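PDB 6ORI: EF0056 from Enterococcus faecalis, which is the enterococcal surface protein, whose N-terminal region, built of immunoglobulin-like beta domains, is of unknown function but is probably linked to biofilm formation. Local coordinates for residues Thr65-Ile70 with Leu171-Asp176; Glu21-Thr26 with Asp178-Gly183; Thr99-Asn104 with Ile113-Tyr118. All coordinates share one frame; numbering follows the deposited sequence.

Contact 1. Residues Thr65-Ile70 with Leu171-Asp176; sequences TANWEI and LVSHQD
N67 sets its carboxamide across the Q175 side chain, which it crosses at about a right angle, the amide planes 39° apart, and uses both ends of the group. Its OD1 takes the backbone N of Q175 in the carbonyl plane at 2.8 Å, while ND2 donates to S173 OG at 2.9 Å, with the hydroxyl 15° out of the amide plane. The first torsion puts the amide there: CG stands anti to the N67 backbone N (chi1 -175°), and the group reaches across to the turn that follows strand 166-173. S173 OG is also bonded to D176 OD2, which Y29 OH meets as well. The backbone carbonyl of N67 receives H174 N at 3.0 Å, a bond just beyond the paired strands; within them E69 and V172 form a hydrogen-bonded pair, E69 N to V172 O and V172 N to E69 O.

W68, I70, L171 and S173 share one face of this sheet, where W68 CZ3 lies 3.8 Å from S173 CB and L171 CD1 sits near W68 CB and I70 CG1. On the other face E69 CB packs against V172 CG2. The E69 carboxylate stands almost perpendicular to the H174 ring, and its OE2 meets NE2 at the ring edge in a weak bond of 3.3 Å. A water bridges the same NE2 to A66 O.

D178 at ND1 and, weakly, E69 at NE2 might favour the protonated imidazole, although R71 pairs with both acids and would offset part of the effect.

Contact 2. Residues Glu21-Thr26 with Asp178-Gly183; sequences ENPGYT and DKIVPG
I180 O takes one hydrogen bond and two weaker contacts from Y25 and T26. T26 N donates to it at 2.9 Å, from 41° above the carbonyl plane and so away from a lone pair; Y25 CA makes a CA-H...O contact at 3.3 Å; and the same oxygen lies at the edge of the Y25 ring, in its plane. I180 N donates in turn to G24 O at 3.1 Å, so a single bridge joins Y25 and I180.

Side chains pack around this single bridge. I180 CD1 reaches P23 CD at 3.9 Å, the two side chains crossing at about a right angle. The aliphatic part of K179 runs over the backbone of G24 and Y25, its CD 3.5 Å from Y25 O. At the far end P182 CB lies near Y25 CD1, the two side chains crossing obliquely, and P182 CD touches both T26 O and T26 OG1. With OG1 set between the backbone N and the carbonyl carbon (chi1 70°), the T26 methyl CG2 turns to K179 O. A water donates to D178 O and, weakly, to E21 OE1; the stronger partners of that carboxylate oxygen are R71 and Y170.

The loop before strand 31-38 thereby crosses the short strand 179-181, whose backbone also bonds to strand 166-173 through K179 with S173 and V181 with L171. I180 packs on R168 and Y170 of that strand, and the chain turns a corner at P182 and G183 before strand 184-189.

Contact 3. Residues Thr99-Asn104 with Ile113-Tyr118; sequences TFVRIN and IWKVNY
R102 runs its whole side chain along W114, the two lying side by side and pointing the same way. CB sits over a face of the indole, 3.9 Å from the centroid of the five-membered ring, in a CH-pi contact. CG follows above NE1 and CE2, and CD comes to 3.6 Å from CZ2. NE meets CZ2 at 3.5 Å, and CZ passes close to CZ2 and CH2; at the tip NH1 lies near CZ2 and NH2 near CH2. W114 CZ2 is over one face of the guanidinium, whose plane is tilted 35° from the ring. A first torsion anti to the R102 backbone N (chi1 -164°), continued by an extended chain as far as NE, carries the arginine from the five-membered ring out across the six-membered one. NE also donates to T111 O.

R102 and W114 form a non-hydrogen-bonded antiparallel pair: strands 98-104 and 113-117, neighbours in the larger sheet of the immunoglobulin-like N-terminal domain, are joined by a connection of eight residues that includes the short strand 110-111. The adjoining V101-K115 pair is hydrogen-bonded, and I103 N donates to I113 O at 2.9 Å.

On the face opposite R102 and W114, K115 extends beside V101, CE to CG1 3.9 Å, and its CD also meets I103 CG1. Beside W114 instead, F100 CD1 packs against W114 CB at 3.8 Å, the side chains crossing at about a right angle. V116 CG1 lies over a face of the F100 ring, 3.8 Å from its centroid, and W114 itself is backed by V82 and I85 of strand 82-87.

From the N terminus, residues 21-26 come first, and contact 2 brings them to 178-183, closing the widest loop. Within that span, contact 1 joins 65-70 to 171-176, and within that again contact 3 closes the short loop between 99-104 and 113-118; the three are nested and none cross. All reach the same antiparallel sheet. Strand 68-74 connects contacts 1 and 3 through backbone bonds of W68 with Y118 and I70 with V116, whereas strand 166-173 connects contacts 1 and 2 through L171 with V181. Contacts 2 and 3 meet more slightly, where E21 CG packs on I113 CD1.

Contact 1. Residues Thr65-Ile70 with Leu171-Asp176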
loop_
_atom_site.group_PDB
_atom_site.type_symbol
_atom_site.label_atom_id
_atom_site.label_comp_id
_atom_site.label_asym_id
_atom_site.label_seq_id
_atom_site.Cartn_x
_atom_site.Cartn_y
_atom_site.Cartn_z
ATOM N N THR A 65 -18.716 -9.817 -14.687
ATOM C CA THR A 65 -19.926 -9.193 -14.153
ATOM C C THR A 65 -19.692 -7.916 -13.363
ATOM O O THR A 65 -18.577 -7.617 -12.956
ATOM C CB THR A 65 -20.815 -10.117 -13.249
ATOM O OG1 THR A 65 -20.349 -10.123 -11.903
ATOM C CG2 THR A 65 -20.925 -11.536 -13.766
ATOM N N ALA A 66 -20.779 -7.191 -13.140
ATOM C CA ALA A 66 -20.798 -5.985 -12.334
ATOM C C ALA A 66 -20.757 -6.270 -10.840
ATOM O O ALA A 66 -20.863 -5.346 -10.052
ATOM C CB ALA A 66 -22.045 -5.189 -12.660
ATOM N N ASN A 67 -20.588 -7.523 -10.431
ATOM C CA ASN A 67 -20.513 -7.822 -9.009
ATOM C C ASN A 67 -19.399 -7.078 -8.272
ATOM O O ASN A 67 -19.529 -6.741 -7.100
ATOM C CB ASN A 67 -20.319 -9.315 -8.787
ATOM C CG ASN A 67 -20.365 -9.678 -7.328
ATOM O OD1 ASN A 67 -21.392 -9.498 -6.666
ATOM N ND2 ASN A 67 -19.243 -10.125 -6.785
ATOM N N TRP A 68 -18.295 -6.906 -8.980
ATOM C CA TRP A 68 -17.035 -6.448 -8.420
ATOM C C TRP A 68 -16.923 -4.951 -8.605
ATOM O O TRP A 68 -16.901 -4.449 -9.727
ATOM C CB TRP A 68 -15.907 -7.159 -9.135
ATOM C CG TRP A 68 -16.089 -8.641 -9.197
ATOM C CD1 TRP A 68 -16.349 -9.365 -10.310
ATOM C CD2 TRP A 68 -16.050 -9.574 -8.105
ATOM N NE1 TRP A 68 -16.475 -10.701 -9.990
ATOM C CE2 TRP A 68 -16.291 -10.851 -8.643
ATOM C CE3 TRP A 68 -15.841 -9.456 -6.732
ATOM C CZ2 TRP A 68 -16.334 -11.994 -7.863
ATOM C CZ3 TRP A 68 -15.862 -10.597 -5.958
ATOM C CH2 TRP A 68 -16.110 -11.852 -6.527
ATOM N N GLU A 69 -16.851 -4.246 -7.482
ATOM C CA GLU A 69 -16.830 -2.778 -7.497
ATOM C C GLU A 69 -15.618 -2.239 -6.758
ATOM O O GLU A 69 -15.385 -2.559 -5.595
ATOM C CB GLU A 69 -18.093 -2.236 -6.861
ATOM C CG GLU A 69 -18.203 -0.730 -6.883
ATOM C CD GLU A 69 -19.562 -0.295 -6.424
ATOM O OE1 GLU A 69 -19.743 -0.156 -5.192
ATOM O OE2 GLU A 69 -20.451 -0.168 -7.292
ATOM N N ILE A 70 -14.857 -1.402 -7.442
ATOM C CA ILE A 70 -13.712 -0.745 -6.848
ATOM C C ILE A 70 -14.213 0.486 -6.128
ATOM O O ILE A 70 -15.023 1.255 -6.688
ATOM C CB ILE A 70 -12.712 -0.318 -7.938
ATOM C CG1 ILE A 70 -12.111 -1.544 -8.649
ATOM C CG2 ILE A 70 -11.584 0.561 -7.344
ATOM C CD1 ILE A 70 -11.320 -1.194 -9.892
ATOM N N LEU A 171 -11.804 -3.420 -2.946
ATOM C CA LEU A 171 -12.761 -4.104 -3.794
ATOM C C LEU A 171 -13.900 -4.653 -2.963
ATOM O O LEU A 171 -13.647 -5.303 -1.944
ATOM C CB LEU A 171 -12.040 -5.236 -4.500
ATOM C CG LEU A 171 -12.847 -6.032 -5.505
ATOM C CD1 LEU A 171 -13.208 -5.156 -6.680
ATOM C CD2 LEU A 171 -12.051 -7.255 -5.955
ATOM N N VAL A 172 -15.135 -4.403 -3.390
ATOM C CA VAL A 172 -16.295 -4.989 -2.709
ATOM C C VAL A 172 -17.058 -5.870 -3.666
ATOM O O VAL A 172 -16.892 -5.789 -4.880
ATOM C CB VAL A 172 -17.245 -3.933 -2.102
ATOM C CG1 VAL A 172 -16.497 -3.019 -1.111
ATOM C CG2 VAL A 172 -17.894 -3.131 -3.195
ATOM N N SER A 173 -17.895 -6.722 -3.087
ATOM C CA SER A 173 -18.671 -7.688 -3.820
ATOM C C SER A 173 -20.153 -7.502 -3.498
ATOM O O SER A 173 -20.568 -7.653 -2.353
ATOM C CB SER A 173 -18.210 -9.075 -3.397
ATOM O OG SER A 173 -19.110 -10.054 -3.907
ATOM N N HIS A 174 -20.941 -7.158 -4.502
ATOM C CA HIS A 174 -22.361 -6.874 -4.285
ATOM C C HIS A 174 -23.131 -8.113 -3.774
ATOM O O HIS A 174 -24.022 -7.975 -2.925
ATOM C CB HIS A 174 -23.011 -6.301 -5.556
ATOM C CG HIS A 174 -22.490 -4.959 -5.975
ATOM N ND1 HIS A 174 -22.248 -3.930 -5.096
ATOM C CD2 HIS A 174 -22.193 -4.479 -7.205
ATOM C CE1 HIS A 174 -21.803 -2.876 -5.762
ATOM N NE2 HIS A 174 -21.769 -3.184 -7.045
ATOM N N GLN A 175 -22.764 -9.301 -4.249
ATOM C CA GLN A 175 -23.446 -10.543 -3.861
ATOM C C GLN A 175 -23.147 -10.906 -2.406
ATOM O O GLN A 175 -23.825 -11.748 -1.812
ATOM C CB GLN A 175 -23.044 -11.699 -4.795
ATOM C CG GLN A 175 -21.568 -12.104 -4.709
ATOM C CD GLN A 175 -21.096 -12.995 -5.836
ATOM O OE1 GLN A 175 -21.731 -13.092 -6.875
ATOM N NE2 GLN A 175 -19.946 -13.641 -5.634
ATOM N N ASP A 176 -22.102 -10.294 -1.856
ATOM C CA ASP A 176 -21.705 -10.487 -0.463
ATOM C C ASP A 176 -22.031 -9.245 0.377
ATOM O O ASP A 176 -21.295 -8.884 1.299
ATOM C CB ASP A 176 -20.203 -10.778 -0.392
ATOM C CG ASP A 176 -19.826 -12.068 -1.096
ATOM O OD1 ASP A 176 -20.288 -13.131 -0.630
ATOM O OD2 ASP A 176 -19.072 -12.039 -2.095
HETATM O O HOH W 1 -21.320 -2.732 -9.750
#

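Contact 2. Residues Glu21-Thr26 with Asp178-Gly183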
loop_
_atom_site.group_PDB
_atom_site.type_symbol
_atom_site.label_atom_id
_atom_site.label_comp_id
_atom_site.label_asym_id
_atom_site.label_seq_id
_atom_site.Cartn_x
_atom_site.Cartn_y
_atom_site.Cartn_z
ATOM N N GLU A 21 -15.305 2.259 5.766
ATOM C CA GLU A 21 -16.209 1.120 5.711
ATOM C C GLU A 21 -15.552 -0.134 6.283
ATOM O O GLU A 21 -14.490 -0.551 5.817
ATOM C CB GLU A 21 -16.631 0.855 4.258
ATOM C CG GLU A 21 -17.453 1.985 3.638
ATOM C CD GLU A 21 -18.138 1.617 2.311
ATOM O OE1 GLU A 21 -17.502 1.048 1.382
ATOM O OE2 GLU A 21 -19.345 1.921 2.187
ATOM N N ASN A 22 -16.187 -0.727 7.295
ATOM C CA ASN A 22 -15.746 -2.003 7.875
ATOM C C ASN A 22 -16.917 -2.979 7.948
ATOM O O ASN A 22 -17.314 -3.380 9.038
ATOM C CB ASN A 22 -15.158 -1.789 9.276
ATOM C CG ASN A 22 -13.900 -0.940 9.256
ATOM O OD1 ASN A 22 -12.975 -1.199 8.484
ATOM N ND2 ASN A 22 -13.858 0.082 10.108
ATOM N N PRO A 23 -17.486 -3.340 6.788
ATOM C CA PRO A 23 -18.663 -4.216 6.724
ATOM C C PRO A 23 -18.364 -5.693 6.965
ATOM O O PRO A 23 -19.307 -6.463 7.159
ATOM C CB PRO A 23 -19.141 -4.035 5.290
ATOM C CG PRO A 23 -17.886 -3.764 4.527
ATOM C CD PRO A 23 -17.024 -2.944 5.444
ATOM N N GLY A 24 -17.095 -6.078 6.933
ATOM C CA GLY A 24 -16.733 -7.475 7.046
ATOM C C GLY A 24 -16.059 -7.900 5.764
ATOM O O GLY A 24 -15.765 -7.064 4.909
ATOM N N TYR A 25 -15.821 -9.198 5.644
ATOM C CA TYR A 25 -15.020 -9.745 4.559
ATOM C C TYR A 25 -15.796 -10.769 3.777
ATOM O O TYR A 25 -16.577 -11.543 4.332
ATOM C CB TYR A 25 -13.757 -10.413 5.087
ATOM C CG TYR A 25 -12.773 -9.461 5.713
ATOM C CD1 TYR A 25 -12.368 -8.312 5.047
ATOM C CD2 TYR A 25 -12.257 -9.701 6.983
ATOM C CE1 TYR A 25 -11.480 -7.422 5.627
ATOM C CE2 TYR A 25 -11.361 -8.823 7.570
ATOM C CZ TYR A 25 -10.979 -7.683 6.889
ATOM O OH TYR A 25 -10.084 -6.811 7.470
ATOM N N THR A 26 -15.588 -10.767 2.465
ATOM C CA THR A 26 -16.049 -11.862 1.635
ATOM C C THR A 26 -15.141 -13.075 1.889
ATOM O O THR A 26 -14.056 -12.958 2.483
ATOM C CB THR A 26 -15.988 -11.513 0.119
ATOM O OG1 THR A 26 -14.627 -11.439 -0.309
ATOM C CG2 THR A 26 -16.648 -10.193 -0.217
ATOM N N ASP A 178 -21.805 -6.107 -0.198
ATOM C CA ASP A 178 -20.770 -5.065 -0.285
ATOM C C ASP A 178 -19.641 -5.221 0.718
ATOM O O ASP A 178 -18.945 -4.260 1.065
ATOM C CB ASP A 178 -21.382 -3.664 -0.207
ATOM C CG ASP A 178 -22.126 -3.303 -1.456
ATOM O OD1 ASP A 178 -22.010 -4.049 -2.448
ATOM O OD2 ASP A 178 -22.825 -2.261 -1.452
ATOM N N LYS A 179 -19.439 -6.451 1.177
ATOM C CA LYS A 179 -18.289 -6.770 1.989
ATOM C C LYS A 179 -17.026 -6.667 1.141
ATOM O O LYS A 179 -17.073 -6.698 -0.111
ATOM C CB LYS A 179 -18.423 -8.165 2.602
ATOM C CG LYS A 179 -19.429 -8.218 3.754
ATOM C CD LYS A 179 -19.490 -9.626 4.349
ATOM C CE LYS A 179 -20.327 -9.669 5.600
ATOM N NZ LYS A 179 -21.785 -9.642 5.270
ATOM N N ILE A 180 -15.910 -6.508 1.829
ATOM C CA ILE A 180 -14.628 -6.290 1.199
ATOM C C ILE A 180 -13.924 -7.592 0.895
ATOM O O ILE A 180 -13.913 -8.518 1.708
ATOM C CB ILE A 180 -13.772 -5.421 2.120
ATOM C CG1 ILE A 180 -14.452 -4.058 2.274
ATOM C CG2 ILE A 180 -12.357 -5.280 1.592
ATOM C CD1 ILE A 180 -13.743 -3.142 3.264
ATOM N N VAL A 181 -13.304 -7.672 -0.268
ATOM C CA VAL A 181 -12.530 -8.842 -0.630
ATOM C C VAL A 181 -11.206 -8.796 0.123
ATOM O O VAL A 181 -10.412 -7.862 -0.046
ATOM C CB VAL A 181 -12.312 -8.891 -2.131
ATOM C CG1 VAL A 181 -11.546 -10.125 -2.527
ATOM C CG2 VAL A 181 -13.657 -8.880 -2.848
ATOM N N PRO A 182 -10.974 -9.779 1.009
ATOM C CA PRO A 182 -9.826 -9.621 1.912
ATOM C C PRO A 182 -8.468 -9.688 1.239
ATOM O O PRO A 182 -8.248 -10.505 0.368
ATOM C CB PRO A 182 -9.988 -10.780 2.889
ATOM C CG PRO A 182 -10.788 -11.799 2.144
ATOM C CD PRO A 182 -11.699 -11.048 1.236
ATOM N N GLY A 183 -7.597 -8.767 1.629
ATOM C CA GLY A 183 -6.290 -8.620 1.024
ATOM C C GLY A 183 -6.271 -7.655 -0.158
ATOM O O GLY A 183 -5.189 -7.220 -0.570
HETATM O O HOH W 2 -18.700 -1.743 2.000
HETATM O O HOH W 3 -22.053 -6.352 5.055
#

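Contact 3. Residues Thr99-Asn104 with Ile113-Tyr118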
loop_
_atom_site.group_PDB
_atom_site.type_symbol
_atom_site.label_atom_id
_atom_site.label_comp_id
_atom_site.label_asym_id
_atom_site.label_seq_id
_atom_site.Cartn_x
_atom_site.Cartn_y
_atom_site.Cartn_z
ATOM N N THR A 99 -15.967 7.326 -15.376
ATOM C CA THR A 99 -16.142 8.248 -14.266
ATOM C C THR A 99 -16.241 7.465 -12.979
ATOM O O THR A 99 -16.918 6.443 -12.914
ATOM C CB THR A 99 -17.397 9.099 -14.489
ATOM O OG1 THR A 99 -17.164 9.946 -15.622
ATOM C CG2 THR A 99 -17.681 9.998 -13.290
ATOM N N PHE A 100 -15.521 7.905 -11.962
ATOM C CA PHE A 100 -15.683 7.372 -10.611
ATOM C C PHE A 100 -16.900 8.103 -10.019
ATOM O O PHE A 100 -16.894 9.327 -9.957
ATOM C CB PHE A 100 -14.445 7.699 -9.781
ATOM C CG PHE A 100 -13.433 6.611 -9.655
ATOM C CD1 PHE A 100 -13.554 5.692 -8.640
ATOM C CD2 PHE A 100 -12.313 6.540 -10.476
ATOM C CE1 PHE A 100 -12.608 4.690 -8.442
ATOM C CE2 PHE A 100 -11.360 5.526 -10.266
ATOM C CZ PHE A 100 -11.528 4.617 -9.262
ATOM N N VAL A 101 -17.933 7.391 -9.613
ATOM C CA VAL A 101 -19.179 7.993 -9.134
ATOM C C VAL A 101 -19.119 8.179 -7.642
ATOM O O VAL A 101 -18.777 7.246 -6.913
ATOM C CB VAL A 101 -20.371 7.076 -9.506
ATOM C CG1 VAL A 101 -21.671 7.537 -8.857
ATOM C CG2 VAL A 101 -20.515 6.999 -11.007
ATOM N N ARG A 102 -19.470 9.362 -7.165
ATOM C CA ARG A 102 -19.416 9.634 -5.750
ATOM C C ARG A 102 -20.599 8.993 -5.024
ATOM O O ARG A 102 -21.739 9.049 -5.492
ATOM C CB ARG A 102 -19.373 11.135 -5.507
ATOM C CG ARG A 102 -18.945 11.486 -4.110
ATOM C CD ARG A 102 -18.568 12.955 -4.026
ATOM N NE ARG A 102 -18.043 13.287 -2.714
ATOM C CZ ARG A 102 -17.404 14.411 -2.417
ATOM N NH1 ARG A 102 -17.177 15.332 -3.346
ATOM N NH2 ARG A 102 -16.991 14.601 -1.176
ATOM N N ILE A 103 -20.346 8.379 -3.897
ATOM C CA ILE A 103 -21.391 7.814 -3.069
ATOM C C ILE A 103 -21.892 8.884 -2.091
ATOM O O ILE A 103 -21.100 9.611 -1.490
ATOM C CB ILE A 103 -20.854 6.568 -2.308
ATOM C CG1 ILE A 103 -20.469 5.476 -3.314
ATOM C CG2 ILE A 103 -21.901 6.057 -1.324
ATOM C CD1 ILE A 103 -19.728 4.314 -2.711
ATOM N N ASN A 104 -23.210 8.977 -1.937
ATOM C CA ASN A 104 -23.828 9.917 -1.021
ATOM C C ASN A 104 -24.451 9.163 0.115
ATOM O O ASN A 104 -24.697 7.965 0.005
ATOM C CB ASN A 104 -24.870 10.719 -1.763
ATOM C CG ASN A 104 -24.290 11.340 -2.996
ATOM O OD1 ASN A 104 -23.302 12.075 -2.911
ATOM N ND2 ASN A 104 -24.826 10.995 -4.151
ATOM N N ILE A 113 -16.234 8.588 -0.499
ATOM C CA ILE A 113 -15.995 7.353 -1.219
ATOM C C ILE A 113 -16.577 7.452 -2.632
ATOM O O ILE A 113 -17.698 7.946 -2.816
ATOM C CB ILE A 113 -16.569 6.136 -0.473
ATOM C CG1 ILE A 113 -16.072 6.140 0.979
ATOM C CG2 ILE A 113 -16.178 4.842 -1.206
ATOM C CD1 ILE A 113 -16.587 4.984 1.829
ATOM N N TRP A 114 -15.809 7.004 -3.609
ATOM C CA TRP A 114 -16.181 6.920 -5.002
ATOM C C TRP A 114 -16.135 5.458 -5.460
ATOM O O TRP A 114 -15.439 4.632 -4.878
ATOM C CB TRP A 114 -15.208 7.737 -5.847
ATOM C CG TRP A 114 -15.387 9.222 -5.764
ATOM C CD1 TRP A 114 -15.974 10.008 -6.703
ATOM C CD2 TRP A 114 -14.952 10.114 -4.723
ATOM N NE1 TRP A 114 -15.927 11.327 -6.323
ATOM C CE2 TRP A 114 -15.318 11.415 -5.108
ATOM C CE3 TRP A 114 -14.273 9.944 -3.512
ATOM C CZ2 TRP A 114 -15.056 12.530 -4.327
ATOM C CZ3 TRP A 114 -14.015 11.074 -2.738
ATOM C CH2 TRP A 114 -14.408 12.339 -3.157
ATOM N N LYS A 115 -16.836 5.154 -6.544
ATOM C CA LYS A 115 -16.970 3.777 -7.036
ATOM C C LYS A 115 -16.871 3.681 -8.550
ATOM O O LYS A 115 -17.329 4.578 -9.283
ATOM C CB LYS A 115 -18.300 3.154 -6.586
ATOM C CG LYS A 115 -19.529 3.876 -7.092
ATOM C CD LYS A 115 -20.825 3.227 -6.592
ATOM C CE LYS A 115 -21.996 4.026 -7.110
ATOM N NZ LYS A 115 -23.298 3.365 -6.861
ATOM N N VAL A 116 -16.260 2.605 -9.032
ATOM C CA VAL A 116 -16.236 2.250 -10.459
ATOM C C VAL A 116 -16.194 0.743 -10.549
ATOM O O VAL A 116 -15.640 0.098 -9.672
ATOM C CB VAL A 116 -15.040 2.925 -11.177
ATOM C CG1 VAL A 116 -13.697 2.317 -10.802
ATOM C CG2 VAL A 116 -15.228 2.889 -12.677
ATOM N N ASN A 117 -16.798 0.155 -11.562
ATOM C CA ASN A 117 -16.768 -1.282 -11.666
ATOM C C ASN A 117 -15.360 -1.769 -11.966
ATOM O O ASN A 117 -14.602 -1.144 -12.691
ATOM C CB ASN A 117 -17.756 -1.764 -12.724
ATOM C CG ASN A 117 -19.184 -1.631 -12.276
ATOM O OD1 ASN A 117 -19.455 -1.374 -11.109
ATOM N ND2 ASN A 117 -20.109 -1.873 -13.191
ATOM N N TYR A 118 -15.013 -2.915 -11.413
ATOM C CA TYR A 118 -13.727 -3.530 -11.703
ATOM C C TYR A 118 -13.622 -4.030 -13.150
ATOM O O TYR A 118 -12.588 -3.854 -13.784
ATOM C CB TYR A 118 -13.489 -4.688 -10.705
ATOM C CG TYR A 118 -12.147 -5.384 -10.846
ATOM C CD1 TYR A 118 -11.934 -6.330 -11.831
ATOM C CD2 TYR A 118 -11.092 -5.097 -9.984
ATOM C CE1 TYR A 118 -10.699 -6.971 -11.963
ATOM C CE2 TYR A 118 -9.864 -5.736 -10.110
ATOM C CZ TYR A 118 -9.687 -6.670 -11.097
ATOM O OH TYR A 118 -8.468 -7.303 -11.223
#